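PDB 3SQR: laccase from Botrytis aclada, which oxidises phenolic substrates with four copper ions while reducing dioxygen to water, and probably serves in lignin degradation and detoxification of lignin-derived products. Local coordinates for residues Asp322-Arg327 against Leu347-Ser352; Asn435-Glu440 against Met538-Ser543. All blocks are in the same frame, centred on the assembly; numbering follows the deposited sequence.

Overall arrangement
Contacts 1 and 2 are strand pairings in two different cupredoxin domains of the laccase, the second and the third, and lie on opposite sides of the chain's centre. Their own centres are 48 Å apart and their nearest atoms about 31 Å, so neither touches the other. Contact 1 (322-327 with 347-352) is antiparallel, lies away from the copper sites and has a sulfate ion bound to its R348 side chain. Contact 2 (435-440 with 538-543) is parallel and sits closer to the metals: the side chain of M538 is about 7 Å from that of H525, a copper ligand, and the side chain of Q539 about 10 Å from a copper ion.

Contact 1: residues Asp322-Arg327 against Leu347-Ser352. With SO4 (sulfate ion), chain M.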
loop_
_atom_site.group_PDB
_atom_site.type_symbol
_atom_site.label_atom_id
_atom_site.label_comp_id
_atom_site.label_asym_id
_atom_site.label_seq_id
_atom_site.Cartn_x
_atom_site.Cartn_y
_atom_site.Cartn_z
ATOM N N ASP A 322 -5.468 -28.158 16.245
ATOM C CA ASP A 322 -6.103 -27.388 17.270
ATOM C C ASP A 322 -6.436 -26.033 16.608
ATOM O O ASP A 322 -6.045 -25.788 15.444
ATOM C CB ASP A 322 -5.152 -27.137 18.440
ATOM C CG ASP A 322 -5.893 -26.949 19.793
ATOM O OD1 ASP A 322 -7.122 -26.688 19.826
ATOM O OD2 ASP A 322 -5.205 -27.043 20.821
ATOM N N ASN A 323 -7.136 -25.216 17.385
ATOM C CA ASN A 323 -7.378 -23.808 17.091
ATOM C C ASN A 323 -6.220 -22.986 17.607
ATOM O O ASN A 323 -5.709 -23.185 18.718
ATOM C CB ASN A 323 -8.675 -23.397 17.769
ATOM C CG ASN A 323 -9.789 -24.291 17.401
ATOM O OD1 ASN A 323 -9.953 -24.608 16.233
ATOM N ND2 ASN A 323 -10.521 -24.801 18.401
ATOM N N TYR A 324 -5.768 -22.019 16.816
ATOM C CA TYR A 324 -4.655 -21.195 17.213
ATOM C C TYR A 324 -5.054 -19.756 16.937
ATOM O O TYR A 324 -5.805 -19.474 15.946
ATOM C CB TYR A 324 -3.393 -21.541 16.410
ATOM C CG TYR A 324 -2.873 -22.903 16.695
ATOM C CD1 TYR A 324 -3.336 -23.973 16.020
ATOM C CD2 TYR A 324 -1.919 -23.101 17.702
ATOM C CE1 TYR A 324 -2.843 -25.278 16.324
ATOM C CE2 TYR A 324 -1.429 -24.392 18.020
ATOM C CZ TYR A 324 -1.894 -25.453 17.311
ATOM O OH TYR A 324 -1.436 -26.725 17.582
ATOM N N TRP A 325 -4.619 -18.879 17.828
ATOM C CA TRP A 325 -4.843 -17.467 17.588
ATOM C C TRP A 325 -3.983 -16.979 16.429
ATOM O O TRP A 325 -2.773 -17.291 16.330
ATOM C CB TRP A 325 -4.492 -16.631 18.790
ATOM C CG TRP A 325 -5.517 -16.662 19.807
ATOM C CD1 TRP A 325 -5.395 -17.179 21.051
ATOM C CD2 TRP A 325 -6.863 -16.167 19.678
ATOM N NE1 TRP A 325 -6.587 -17.013 21.739
ATOM C CE2 TRP A 325 -7.514 -16.421 20.909
ATOM C CE3 TRP A 325 -7.573 -15.534 18.644
ATOM C CZ2 TRP A 325 -8.880 -16.079 21.138
ATOM C CZ3 TRP A 325 -8.912 -15.191 18.849
ATOM C CH2 TRP A 325 -9.557 -15.463 20.106
ATOM N N ILE A 326 -4.607 -16.156 15.590
ATOM C CA ILE A 326 -3.873 -15.392 14.541
ATOM C C ILE A 326 -3.810 -14.000 15.097
ATOM O O ILE A 326 -4.829 -13.398 15.425
ATOM C CB ILE A 326 -4.504 -15.437 13.129
ATOM C CG1 ILE A 326 -4.661 -16.897 12.587
ATOM C CG2 ILE A 326 -3.673 -14.519 12.135
ATOM C CD1 ILE A 326 -5.604 -16.981 11.353
ATOM N N ARG A 327 -2.591 -13.500 15.282
ATOM C CA ARG A 327 -2.382 -12.267 15.999
ATOM C C ARG A 327 -1.967 -11.163 15.053
ATOM O O ARG A 327 -0.942 -11.283 14.401
ATOM C CB ARG A 327 -1.297 -12.470 17.068
ATOM C CG ARG A 327 -1.816 -13.449 18.132
ATOM C CD ARG A 327 -1.001 -13.481 19.328
ATOM N NE ARG A 327 -1.386 -14.642 20.125
ATOM C CZ ARG A 327 -2.225 -14.630 21.169
ATOM N NH1 ARG A 327 -2.835 -13.517 21.578
ATOM N NH2 ARG A 327 -2.472 -15.777 21.805
ATOM N N LEU A 347 -7.134 -19.616 13.488
ATOM C CA LEU A 347 -6.698 -20.679 12.668
ATOM C C LEU A 347 -7.262 -21.992 13.250
ATOM O O LEU A 347 -7.099 -22.207 14.427
ATOM C CB LEU A 347 -5.196 -20.769 12.728
ATOM C CG LEU A 347 -4.615 -21.909 11.888
ATOM C CD1 LEU A 347 -4.755 -21.611 10.414
ATOM C CD2 LEU A 347 -3.160 -22.099 12.255
ATOM N N ARG A 348 -7.922 -22.775 12.421
ATOM C CA ARG A 348 -8.493 -24.101 12.821
ATOM C C ARG A 348 -7.910 -25.178 11.958
ATOM O O ARG A 348 -7.814 -25.045 10.726
ATOM C CB ARG A 348 -9.985 -24.090 12.648
ATOM C CG ARG A 348 -10.679 -22.985 13.409
ATOM C CD ARG A 348 -12.155 -23.289 13.423
ATOM N NE ARG A 348 -12.956 -22.259 14.007
ATOM C CZ ARG A 348 -12.990 -21.979 15.302
ATOM N NH1 ARG A 348 -12.247 -22.646 16.179
ATOM N NH2 ARG A 348 -13.777 -21.017 15.719
ATOM N N TYR A 349 -7.551 -26.304 12.581
ATOM C CA TYR A 349 -7.198 -27.501 11.818
ATOM C C TYR A 349 -8.415 -28.357 11.637
ATOM O O TYR A 349 -8.419 -29.296 10.835
ATOM C CB TYR A 349 -6.099 -28.276 12.535
ATOM C CG TYR A 349 -4.670 -27.813 12.304
ATOM C CD1 TYR A 349 -4.209 -26.616 12.844
ATOM C CD2 TYR A 349 -3.795 -28.548 11.522
ATOM C CE1 TYR A 349 -2.924 -26.197 12.644
ATOM C CE2 TYR A 349 -2.469 -28.139 11.339
ATOM C CZ TYR A 349 -2.062 -26.954 11.887
ATOM O OH TYR A 349 -0.800 -26.506 11.758
ATOM N N ASP A 350 -9.446 -28.059 12.397
ATOM C CA ASP A 350 -10.708 -28.723 12.230
ATOM C C ASP A 350 -11.763 -27.637 12.140
ATOM O O ASP A 350 -12.104 -26.982 13.130
ATOM C CB ASP A 350 -10.955 -29.659 13.425
ATOM C CG ASP A 350 -12.346 -30.277 13.407
ATOM O OD1 ASP A 350 -13.105 -30.064 12.433
ATOM O OD2 ASP A 350 -12.681 -30.983 14.397
ATOM N N SER A 351 -12.298 -27.486 10.939
ATOM C CA SER A 351 -13.201 -26.379 10.574
ATOM C C SER A 351 -14.539 -26.465 11.294
ATOM O O SER A 351 -15.287 -25.475 11.346
ATOM C CB SER A 351 -13.430 -26.319 9.048
ATOM O OG SER A 351 -14.037 -27.502 8.506
ATOM N N SER A 352 -14.836 -27.657 11.822
ATOM C CA SER A 352 -16.059 -27.869 12.561
ATOM C C SER A 352 -15.915 -27.430 14.015
ATOM O O SER A 352 -16.912 -27.301 14.714
ATOM C CB SER A 352 -16.487 -29.334 12.433
ATOM O OG SER A 352 -15.754 -30.102 13.352
HETATM S S SO4 M . -15.683 -20.353 12.205
HETATM O O1 SO4 M . -17.080 -20.669 12.456
HETATM O O2 SO4 M . -15.643 -19.225 11.267
HETATM O O3 SO4 M . -15.013 -19.953 13.431
HETATM O O4 SO4 M . -15.024 -21.535 11.625
HETATM O O HOH W 1 -9.235 -26.897 14.962
#
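N323 and R348 both set CG beside the backbone N (chi1 -54° and -56°), and the arginine then runs extended from CG to NE, which brings its NH1 to the amide oxygen of N323. The bond from R348 NH1 to N323 OD1 (3.0 Å) is weak, and the amide and guanidinium planes stand 86° apart, OD1 lying at the guanidinium edge. NH1 has a second acceptor in the carbonyl of A355, while N323 ND2 bonds to S353. Through NE and NH2 the same guanidinium grips a sulfate ion, probably from the crystallisation liquor, with R348 NH2 2.8 Å from sulfate O3; K251 also binds this anion. A water joins N323 OD1 to the backbone N of D350.

Y324 and L347 form a hydrogen-bonded antiparallel pair, with Y324 N to L347 O at 2.7 Å and L347 N to Y324 O at 2.8 Å. Beyond the pair, Y349 N reaches D322 O from above the carbonyl plane (3.3 Å). On the face of Y324 and L347, the Y324 and Y349 rings meet rim to rim, CE1 to CE1 at 3.8 Å, with their hydroxyls bonded to A320 and H283 respectively. I326 CG1 lies against L347 CB at 3.9 Å.

Past the strand, D350 OD1 accepts from S352 N in an Asx turn. The whole is an antiparallel pairing in one sheet of a cupredoxin beta-sandwich, as in the multicopper oxidase fold.

Contact 2: residues Asn435-Glu440 against Met538-Ser543; sequences NVVALE and MQFVES
V437 and M538 meet through their methyl ends: V437 CG2 stands 3.2 Å from M538 CE, closer than two methyl groups normally pack. M538 CG is flanked by both backbone neighbours of CA (chi1 50°), and further bends at chi2 and chi3 fold the chain back, so that CE also lies over one face of the F540 ring, offset toward its rim. F540 runs alongside V437, its CD1 3.8 Å from V437 CB, and L439 crosses to the same ring atom with its CD1 at 3.6 Å. These four side chains pack together on one face of the pair. On the face of V436 and V541, another close methyl pair forms, V436 CG1 to V541 CG2 at 3.4 Å, while V436 CG2 rests on the aliphatic CG of Q539.

The backbones hold this packing in register. Five hydrogen bonds alternate along the parallel pair, starting with Q539 N to N435 O, which is met from above the carbonyl plane, and ending with S543 N to L439 O at 2.8 Å and nearly straight (176°). Near this end a water lies between E440 OE2 and V541 O, near enough to bond to either, and a second lies between E440 OE1 and S543 OG.

Several polar side-chain ends are held by residues beyond the two segments. Q539 is bonded to T419 and N435 to S409; each also bonds a carbonyl just before a segment, Q539 that of Y434 and N435 that of A537. The E542 carboxylate is bonded to H470 and the backbone N of N518.

Strand 436-439 is outermost in its five-stranded sheet; strand 537-542 lies between it and strand 520-526, whose L524 packs on M538 and F540. Strand 448-455 of the other sheet supplies Y451, edge-to-face with F540, and V449 against L439.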
loop_
_atom_site.group_PDB
_atom_site.type_symbol
_atom_site.label_atom_id
_atom_site.label_comp_id
_atom_site.label_asym_id
_atom_site.label_seq_id
_atom_site.Cartn_x
_atom_site.Cartn_y
_atom_site.Cartn_z
ATOM N N ASN A 435 5.754 20.132 -4.285
ATOM C CA ASN A 435 6.935 19.441 -3.795
ATOM C C ASN A 435 7.672 18.606 -4.857
ATOM O O ASN A 435 8.137 17.460 -4.615
ATOM C CB ASN A 435 6.570 18.620 -2.571
ATOM C CG ASN A 435 6.238 19.472 -1.399
ATOM O OD1 ASN A 435 6.293 20.708 -1.486
ATOM N ND2 ASN A 435 5.913 18.844 -0.280
ATOM N N VAL A 436 7.889 19.212 -6.028
ATOM C CA VAL A 436 8.507 18.498 -7.144
ATOM C C VAL A 436 10.005 18.437 -6.971
ATOM O O VAL A 436 10.668 19.446 -6.762
ATOM C CB VAL A 436 8.146 19.068 -8.551
ATOM C CG1 VAL A 436 9.009 18.417 -9.625
ATOM C CG2 VAL A 436 6.693 18.871 -8.826
ATOM N N VAL A 437 10.559 17.252 -7.079
ATOM C CA VAL A 437 11.978 17.112 -7.293
ATOM C C VAL A 437 12.132 16.636 -8.732
ATOM O O VAL A 437 11.604 15.578 -9.124
ATOM C CB VAL A 437 12.592 16.075 -6.388
ATOM C CG1 VAL A 437 14.025 15.774 -6.781
ATOM C CG2 VAL A 437 12.472 16.475 -4.914
ATOM N N ALA A 438 12.904 17.382 -9.511
ATOM C CA ALA A 438 13.165 17.000 -10.897
ATOM C C ALA A 438 14.320 16.023 -10.942
ATOM O O ALA A 438 15.346 16.240 -10.306
ATOM C CB ALA A 438 13.491 18.276 -11.803
ATOM N N LEU A 439 14.150 14.935 -11.657
ATOM C CA LEU A 439 15.204 13.964 -11.840
ATOM C C LEU A 439 15.512 13.914 -13.331
ATOM O O LEU A 439 14.620 13.805 -14.175
ATOM C CB LEU A 439 14.801 12.569 -11.367
ATOM C CG LEU A 439 14.371 12.421 -9.907
ATOM C CD1 LEU A 439 13.913 10.969 -9.667
ATOM C CD2 LEU A 439 15.452 12.781 -8.963
ATOM N N GLU A 440 16.790 13.967 -13.652
ATOM C CA GLU A 440 17.211 13.910 -15.069
ATOM C C GLU A 440 18.521 13.180 -15.040
ATOM O O GLU A 440 19.290 13.353 -14.095
ATOM C CB GLU A 440 17.428 15.314 -15.662
ATOM C CG GLU A 440 16.204 16.147 -15.888
ATOM C CD GLU A 440 15.299 15.651 -17.015
ATOM O OE1 GLU A 440 15.631 14.701 -17.783
ATOM O OE2 GLU A 440 14.213 16.234 -17.099
ATOM N N MET A 538 5.983 14.209 -1.455
ATOM C CA MET A 538 6.587 14.960 -2.493
ATOM C C MET A 538 6.435 14.155 -3.790
ATOM O O MET A 538 5.726 13.154 -3.817
ATOM C CB MET A 538 8.022 15.291 -2.160
ATOM C CG MET A 538 8.823 14.092 -1.733
ATOM S SD MET A 538 9.213 13.087 -3.062
ATOM C CE MET A 538 10.362 14.195 -3.972
ATOM N N GLN A 539 6.982 14.639 -4.872
ATOM C CA GLN A 539 6.900 13.897 -6.102
ATOM C C GLN A 539 8.109 14.148 -6.958
ATOM O O GLN A 539 8.696 15.207 -6.913
ATOM C CB GLN A 539 5.597 14.202 -6.854
ATOM C CG GLN A 539 5.493 15.621 -7.400
ATOM C CD GLN A 539 4.118 15.921 -7.949
ATOM O OE1 GLN A 539 3.693 15.372 -8.960
ATOM N NE2 GLN A 539 3.422 16.823 -7.277
ATOM N N PHE A 540 8.484 13.108 -7.708
ATOM C CA PHE A 540 9.592 13.173 -8.624
ATOM C C PHE A 540 9.050 13.362 -10.014
ATOM O O PHE A 540 8.215 12.595 -10.467
ATOM C CB PHE A 540 10.426 11.896 -8.558
ATOM C CG PHE A 540 11.005 11.650 -7.218
ATOM C CD1 PHE A 540 12.172 12.275 -6.819
ATOM C CD2 PHE A 540 10.368 10.793 -6.311
ATOM C CE1 PHE A 540 12.702 12.083 -5.607
ATOM C CE2 PHE A 540 10.921 10.552 -5.023
ATOM C CZ PHE A 540 12.068 11.189 -4.667
ATOM N N VAL A 541 9.507 14.427 -10.690
ATOM C CA VAL A 541 9.183 14.590 -12.087
ATOM C C VAL A 541 10.448 14.119 -12.722
ATOM O O VAL A 541 11.531 14.764 -12.654
ATOM C CB VAL A 541 8.756 16.005 -12.468
ATOM C CG1 VAL A 541 8.745 16.151 -14.041
ATOM C CG2 VAL A 541 7.354 16.361 -11.811
ATOM N N GLU A 542 10.353 12.897 -13.212
ATOM C CA GLU A 542 11.434 12.140 -13.740
ATOM C C GLU A 542 11.493 12.176 -15.272
ATOM O O GLU A 542 10.579 11.725 -15.965
ATOM C CB GLU A 542 11.275 10.643 -13.299
ATOM C CG GLU A 542 12.379 9.733 -13.791
ATOM C CD GLU A 542 12.214 8.338 -13.273
ATOM O OE1 GLU A 542 11.415 8.192 -12.334
ATOM O OE2 GLU A 542 12.732 7.425 -13.887
ATOM N N SER A 543 12.608 12.670 -15.788
ATOM C CA SER A 543 12.842 12.611 -17.242
ATOM C C SER A 543 11.648 13.143 -18.003
ATOM O O SER A 543 11.115 12.521 -18.933
ATOM C CB SER A 543 13.194 11.191 -17.647
ATOM O OG SER A 543 14.320 10.796 -16.915
HETATM O O HOH W 2 12.241 15.864 -15.243
HETATM O O HOH W 3 16.559 11.651 -17.608
#